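Local coordinates for protein 4-alpha-glucanotransferase (Aquifex aeolicus, PDB 1TZ7) that is an amylomaltase, or disproportionating enzyme, of the 4-alpha-glucanotransferase family, built around a parallel eight-stranded beta/alpha barrel, at residues A[267-279]-A[311-324]. Sequence-based numbering, arbitrary orientation.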
loop_
_atom_site.group_PDB
_atom_site.type_symbol
_atom_site.label_atom_id
_atom_site.label_comp_id
_atom_site.label_asym_id
_atom_site.label_seq_id
_atom_site.Cartn_x
_atom_site.Cartn_y
_atom_site.Cartn_z
ATOM N N THR A 267 -7.137 -20.554 13.579
ATOM C CA THR A 267 -5.859 -20.561 14.296
ATOM C C THR A 267 -5.063 -19.261 14.058
ATOM O O THR A 267 -3.839 -19.230 14.222
ATOM C CB THR A 267 -5.012 -21.790 13.869
ATOM O OG1 THR A 267 -3.675 -21.662 14.363
ATOM C CG2 THR A 267 -4.843 -21.851 12.344
ATOM N N GLY A 268 -5.769 -18.197 13.679
ATOM C CA GLY A 268 -5.147 -16.896 13.484
ATOM C C GLY A 268 -4.265 -16.851 12.250
ATOM O O GLY A 268 -4.241 -17.794 11.459
ATOM N N GLN A 269 -3.540 -15.748 12.085
ATOM C CA GLN A 269 -2.589 -15.609 10.983
ATOM C C GLN A 269 -1.192 -15.321 11.514
ATOM O O GLN A 269 -1.011 -14.492 12.408
ATOM C CB GLN A 269 -3.022 -14.491 10.017
ATOM C CG GLN A 269 -4.477 -14.061 10.152
ATOM C CD GLN A 269 -4.860 -12.989 9.145
ATOM O OE1 GLN A 269 -5.091 -13.286 7.975
ATOM N NE2 GLN A 269 -4.925 -11.741 9.600
ATOM N N LEU A 270 -0.208 -16.015 10.957
ATOM C CA LEU A 270 1.186 -15.769 11.281
ATOM C C LEU A 270 1.846 -14.977 10.152
ATOM O O LEU A 270 2.152 -15.524 9.092
ATOM C CB LEU A 270 1.917 -17.098 11.492
ATOM C CG LEU A 270 3.290 -17.027 12.157
ATOM C CD1 LEU A 270 3.171 -16.564 13.597
ATOM C CD2 LEU A 270 3.975 -18.386 12.084
ATOM N N TRP A 271 2.052 -13.683 10.386
ATOM C CA TRP A 271 2.586 -12.790 9.358
ATOM C C TRP A 271 4.083 -13.007 9.152
ATOM O O TRP A 271 4.591 -12.848 8.046
ATOM C CB TRP A 271 2.323 -11.329 9.732
ATOM C CG TRP A 271 0.864 -10.963 9.778
ATOM C CD1 TRP A 271 -0.177 -11.652 9.222
ATOM C CD2 TRP A 271 0.290 -9.818 10.411
ATOM N NE1 TRP A 271 -1.363 -11.007 9.475
ATOM C CE2 TRP A 271 -1.103 -9.875 10.205
ATOM C CE3 TRP A 271 0.813 -8.741 11.142
ATOM C CZ2 TRP A 271 -1.975 -8.903 10.696
ATOM C CZ3 TRP A 271 -0.057 -7.779 11.629
ATOM C CH2 TRP A 271 -1.433 -7.867 11.404
ATOM N N GLY A 272 4.783 -13.364 10.225
ATOM C CA GLY A 272 6.184 -13.735 10.133
ATOM C C GLY A 272 7.134 -12.540 10.103
ATOM O O GLY A 272 8.341 -12.708 9.937
ATOM N N ASN A 273 6.590 -11.331 10.265
ATOM C CA ASN A 273 7.422 -10.145 10.492
ATOM C C ASN A 273 8.000 -10.187 11.902
ATOM O O ASN A 273 7.381 -10.718 12.801
ATOM C CB ASN A 273 6.598 -8.851 10.320
ATOM C CG ASN A 273 5.741 -8.855 9.054
ATOM O OD1 ASN A 273 4.647 -9.409 9.038
ATOM N ND2 ASN A 273 6.239 -8.221 7.995
ATOM N N PRO A 274 9.180 -9.617 12.094
ATOM C CA PRO A 274 9.676 -9.353 13.443
ATOM C C PRO A 274 8.893 -8.203 14.063
ATOM O O PRO A 274 8.535 -7.277 13.354
ATOM C CB PRO A 274 11.134 -8.959 13.209
ATOM C CG PRO A 274 11.154 -8.396 11.833
ATOM C CD PRO A 274 10.116 -9.151 11.057
ATOM N N VAL A 275 8.609 -8.279 15.357
ATOM C CA VAL A 275 7.861 -7.224 16.027
ATOM C C VAL A 275 8.797 -6.114 16.456
ATOM O O VAL A 275 10.003 -6.318 16.578
ATOM C CB VAL A 275 7.081 -7.754 17.263
ATOM C CG1 VAL A 275 6.119 -8.856 16.852
ATOM C CG2 VAL A 275 8.040 -8.243 18.350
ATOM N N TYR A 276 8.238 -4.934 16.675
ATOM C CA TYR A 276 9.011 -3.792 17.117
ATOM C C TYR A 276 9.385 -3.940 18.591
ATOM O O TYR A 276 8.574 -4.374 19.407
ATOM C CB TYR A 276 8.209 -2.498 16.916
ATOM C CG TYR A 276 8.024 -2.089 15.458
ATOM C CD1 TYR A 276 6.762 -1.794 14.956
ATOM C CD2 TYR A 276 9.115 -1.988 14.592
ATOM C CE1 TYR A 276 6.580 -1.413 13.628
ATOM C CE2 TYR A 276 8.946 -1.610 13.261
ATOM C CZ TYR A 276 7.672 -1.323 12.785
ATOM O OH TYR A 276 7.489 -0.942 11.465
ATOM N N ASN A 277 10.620 -3.582 18.921
ATOM C CA ASN A 277 10.982 -3.256 20.290
ATOM C C ASN A 277 10.619 -1.801 20.594
ATOM O O ASN A 277 11.446 -0.905 20.459
ATOM C CB ASN A 277 12.476 -3.474 20.509
ATOM C CG ASN A 277 12.868 -3.385 21.967
ATOM O OD1 ASN A 277 12.522 -4.241 22.764
ATOM N ND2 ASN A 277 13.593 -2.348 22.316
ATOM N N TRP A 278 9.376 -1.580 21.002
ATOM C CA TRP A 278 8.809 -0.231 21.067
ATOM C C TRP A 278 9.500 0.642 22.109
ATOM O O TRP A 278 9.518 1.867 21.988
ATOM C CB TRP A 278 7.309 -0.293 21.343
ATOM C CG TRP A 278 6.491 -0.417 20.096
ATOM C CD1 TRP A 278 5.845 -1.531 19.649
ATOM C CD2 TRP A 278 6.236 0.606 19.133
ATOM N NE1 TRP A 278 5.201 -1.262 18.466
ATOM C CE2 TRP A 278 5.424 0.044 18.126
ATOM C CE3 TRP A 278 6.609 1.950 19.016
ATOM C CZ2 TRP A 278 4.980 0.777 17.022
ATOM C CZ3 TRP A 278 6.162 2.678 17.910
ATOM C CH2 TRP A 278 5.362 2.090 16.937
ATOM N N GLU A 279 10.072 0.018 23.125
ATOM C CA GLU A 279 10.773 0.766 24.155
ATOM C C GLU A 279 12.033 1.442 23.573
ATOM O O GLU A 279 12.450 2.498 24.044
ATOM C CB GLU A 279 11.117 -0.139 25.354
ATOM C CG GLU A 279 12.544 -0.651 25.389
ATOM C CD GLU A 279 12.813 -1.529 26.603
ATOM O OE1 GLU A 279 12.024 -2.472 26.846
ATOM O OE2 GLU A 279 13.810 -1.274 27.317
ATOM N N PHE A 311 -0.770 0.050 17.174
ATOM C CA PHE A 311 -0.157 1.180 17.879
ATOM C C PHE A 311 -0.657 1.265 19.327
ATOM O O PHE A 311 -0.021 1.883 20.175
ATOM C CB PHE A 311 -0.445 2.490 17.143
ATOM C CG PHE A 311 0.215 2.588 15.785
ATOM C CD1 PHE A 311 -0.549 2.743 14.637
ATOM C CD2 PHE A 311 1.598 2.528 15.661
ATOM C CE1 PHE A 311 0.054 2.834 13.389
ATOM C CE2 PHE A 311 2.201 2.616 14.414
ATOM C CZ PHE A 311 1.423 2.771 13.279
ATOM N N GLU A 312 -1.797 0.633 19.597
ATOM C CA GLU A 312 -2.300 0.496 20.969
ATOM C C GLU A 312 -1.785 -0.789 21.610
ATOM O O GLU A 312 -1.299 -0.777 22.733
ATOM C CB GLU A 312 -3.836 0.501 20.974
ATOM C CG GLU A 312 -4.456 0.602 22.369
ATOM C CD GLU A 312 -4.614 -0.757 23.046
ATOM O OE1 GLU A 312 -4.443 -0.835 24.286
ATOM O OE2 GLU A 312 -4.905 -1.744 22.340
ATOM N N ALA A 313 -1.914 -1.896 20.888
ATOM C CA ALA A 313 -1.377 -3.185 21.331
ATOM C C ALA A 313 -1.236 -4.128 20.137
ATOM O O ALA A 313 -2.059 -4.113 19.225
ATOM C CB ALA A 313 -2.290 -3.805 22.393
ATOM N N TYR A 314 -0.189 -4.947 20.150
ATOM C CA TYR A 314 0.092 -5.839 19.029
ATOM C C TYR A 314 0.227 -7.288 19.483
ATOM O O TYR A 314 0.646 -7.566 20.609
ATOM C CB TYR A 314 1.363 -5.395 18.296
ATOM C CG TYR A 314 2.629 -5.528 19.108
ATOM C CD1 TYR A 314 3.430 -6.659 19.000
ATOM C CD2 TYR A 314 3.033 -4.515 19.978
ATOM C CE1 TYR A 314 4.592 -6.784 19.737
ATOM C CE2 TYR A 314 4.193 -4.631 20.720
ATOM C CZ TYR A 314 4.972 -5.769 20.597
ATOM O OH TYR A 314 6.127 -5.894 21.330
ATOM N N TRP A 315 -0.135 -8.203 18.596
ATOM C CA TRP A 315 -0.064 -9.622 18.885
ATOM C C TRP A 315 1.368 -10.130 18.666
ATOM O O TRP A 315 1.937 -9.978 17.582
ATOM C CB TRP A 315 -1.050 -10.387 17.998
ATOM C CG TRP A 315 -1.209 -11.837 18.362
ATOM C CD1 TRP A 315 -0.786 -12.912 17.639
ATOM C CD2 TRP A 315 -1.849 -12.368 19.529
ATOM N NE1 TRP A 315 -1.117 -14.078 18.284
ATOM C CE2 TRP A 315 -1.770 -13.773 19.450
ATOM C CE3 TRP A 315 -2.480 -11.798 20.643
ATOM C CZ2 TRP A 315 -2.297 -14.612 20.435
ATOM C CZ3 TRP A 315 -3.003 -12.641 21.623
ATOM C CH2 TRP A 315 -2.906 -14.026 21.508
ATOM N N GLU A 316 1.933 -10.724 19.708
ATOM C CA GLU A 316 3.331 -11.137 19.716
ATOM C C GLU A 316 3.433 -12.644 20.012
ATOM O O GLU A 316 3.004 -13.098 21.064
ATOM C CB GLU A 316 4.080 -10.353 20.790
ATOM C CG GLU A 316 5.554 -10.666 20.893
ATOM C CD GLU A 316 6.228 -9.904 22.017
ATOM O OE1 GLU A 316 6.682 -8.763 21.780
ATOM O OE2 GLU A 316 6.300 -10.443 23.137
ATOM N N VAL A 317 4.012 -13.406 19.076
ATOM C CA VAL A 317 4.158 -14.866 19.246
ATOM C C VAL A 317 5.647 -15.305 19.156
ATOM O O VAL A 317 6.396 -14.805 18.331
ATOM C CB VAL A 317 3.304 -15.661 18.188
ATOM C CG1 VAL A 317 2.102 -14.838 17.729
ATOM C CG2 VAL A 317 4.157 -16.081 16.993
ATOM N N PRO A 318 6.052 -16.241 20.023
ATOM C CA PRO A 318 7.439 -16.759 20.034
ATOM C C PRO A 318 7.902 -17.334 18.683
ATOM O O PRO A 318 7.156 -18.080 18.026
ATOM C CB PRO A 318 7.385 -17.875 21.085
ATOM C CG PRO A 318 6.229 -17.533 21.952
ATOM C CD PRO A 318 5.224 -16.861 21.071
ATOM N N TYR A 319 9.129 -16.987 18.287
ATOM C CA TYR A 319 9.700 -17.457 17.024
ATOM C C TYR A 319 9.917 -18.961 17.070
ATOM O O TYR A 319 10.350 -19.506 18.093
ATOM C CB TYR A 319 11.033 -16.743 16.744
ATOM C CG TYR A 319 11.761 -17.241 15.503
ATOM C CD1 TYR A 319 11.252 -16.996 14.226
ATOM C CD2 TYR A 319 12.957 -17.949 15.607
ATOM C CE1 TYR A 319 11.914 -17.447 13.087
ATOM C CE2 TYR A 319 13.627 -18.404 14.475
ATOM C CZ TYR A 319 13.099 -18.149 13.218
ATOM O OH TYR A 319 13.752 -18.592 12.097
ATOM N N GLY A 320 9.613 -19.631 15.961
ATOM C CA GLY A 320 9.667 -21.083 15.906
ATOM C C GLY A 320 8.285 -21.710 15.970
ATOM O O GLY A 320 8.107 -22.872 15.604
ATOM N N GLU A 321 7.307 -20.937 16.436
ATOM C CA GLU A 321 5.920 -21.387 16.467
ATOM C C GLU A 321 5.373 -21.509 15.045
ATOM O O GLU A 321 5.678 -20.687 14.183
ATOM C CB GLU A 321 5.060 -20.412 17.283
ATOM C CG GLU A 321 3.769 -21.018 17.822
ATOM C CD GLU A 321 3.992 -21.917 19.028
ATOM O OE1 GLU A 321 5.157 -22.106 19.428
ATOM O OE2 GLU A 321 2.998 -22.435 19.573
ATOM N N GLU A 322 4.568 -22.540 14.811
ATOM C CA GLU A 322 4.023 -22.809 13.478
ATOM C C GLU A 322 2.741 -22.020 13.238
ATOM O O GLU A 322 2.406 -21.700 12.099
ATOM C CB GLU A 322 3.751 -24.305 13.307
ATOM C CG GLU A 322 5.004 -25.163 13.309
ATOM C CD GLU A 322 4.731 -26.590 12.880
ATOM O OE1 GLU A 322 4.449 -26.807 11.684
ATOM O OE2 GLU A 322 4.799 -27.492 13.740
ATOM N N THR A 323 2.021 -21.717 14.320
ATOM C CA THR A 323 0.801 -20.906 14.242
ATOM C C THR A 323 0.873 -19.717 15.207
ATOM O O THR A 323 1.841 -19.569 15.957
ATOM C CB THR A 323 -0.439 -21.765 14.573
ATOM O OG1 THR A 323 -0.593 -21.879 15.993
ATOM C CG2 THR A 323 -0.259 -23.217 14.099
ATOM N N ALA A 324 -0.165 -18.882 15.186
ATOM C CA ALA A 324 -0.199 -17.665 16.004
ATOM C C ALA A 324 -1.053 -17.854 17.270
ATOM O O ALA A 324 -1.454 -16.882 17.903
ATOM C CB ALA A 324 -0.730 -16.499 15.180
#
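Val-275, Trp-278, Tyr-314 and Phe-311 form an apolar group of three aromatic rings and one aliphatic side chain. Both neighbours of the Tyr-314 ring come obliquely to the same side of it: Val-275 lays its CB 3.6 Å from CE1 at one rim, while Trp-278 CD1 approaches CE2 at the opposite rim, at 3.7 Å. The indole and phenol planes meet obliquely, at 47°. The far end of the same indole, CH2, lies at the edge of the Phe-311 ring, 4.0 Å from CD2.

Leu-270 packs through CD1 on Val-317 CG2, 3.6 Å away, and on Ala-324 CB (4.2 Å), with CD2 beside the carbonyl oxygens of Glu-321 and Glu-322; its chi1 of -166° turns the isobutyl group toward this part of the other segment.

Two polar bonds brace segment 311-324 internally. Tyr-314 OH donates to Glu-316 OE1 (3.0 Å), and Trp-315 NE1 reaches an in-plane lone pair of Ala-324 O at 2.8 Å, tying the strand to the returning chain. Glu-316 is also held from outside: Lys-246 NZ forms a salt bridge with OE1 and a hydrogen bond with Tyr-314 OH, and Arg-328 pairs with OE2.

Strand 255-259 runs between strands 269-274 and 313-318 in an antiparallel sheet, so the two meet through side chains and flanking loops; Leu-337 of helix 334-344 touches both Trp-278 and Phe-311.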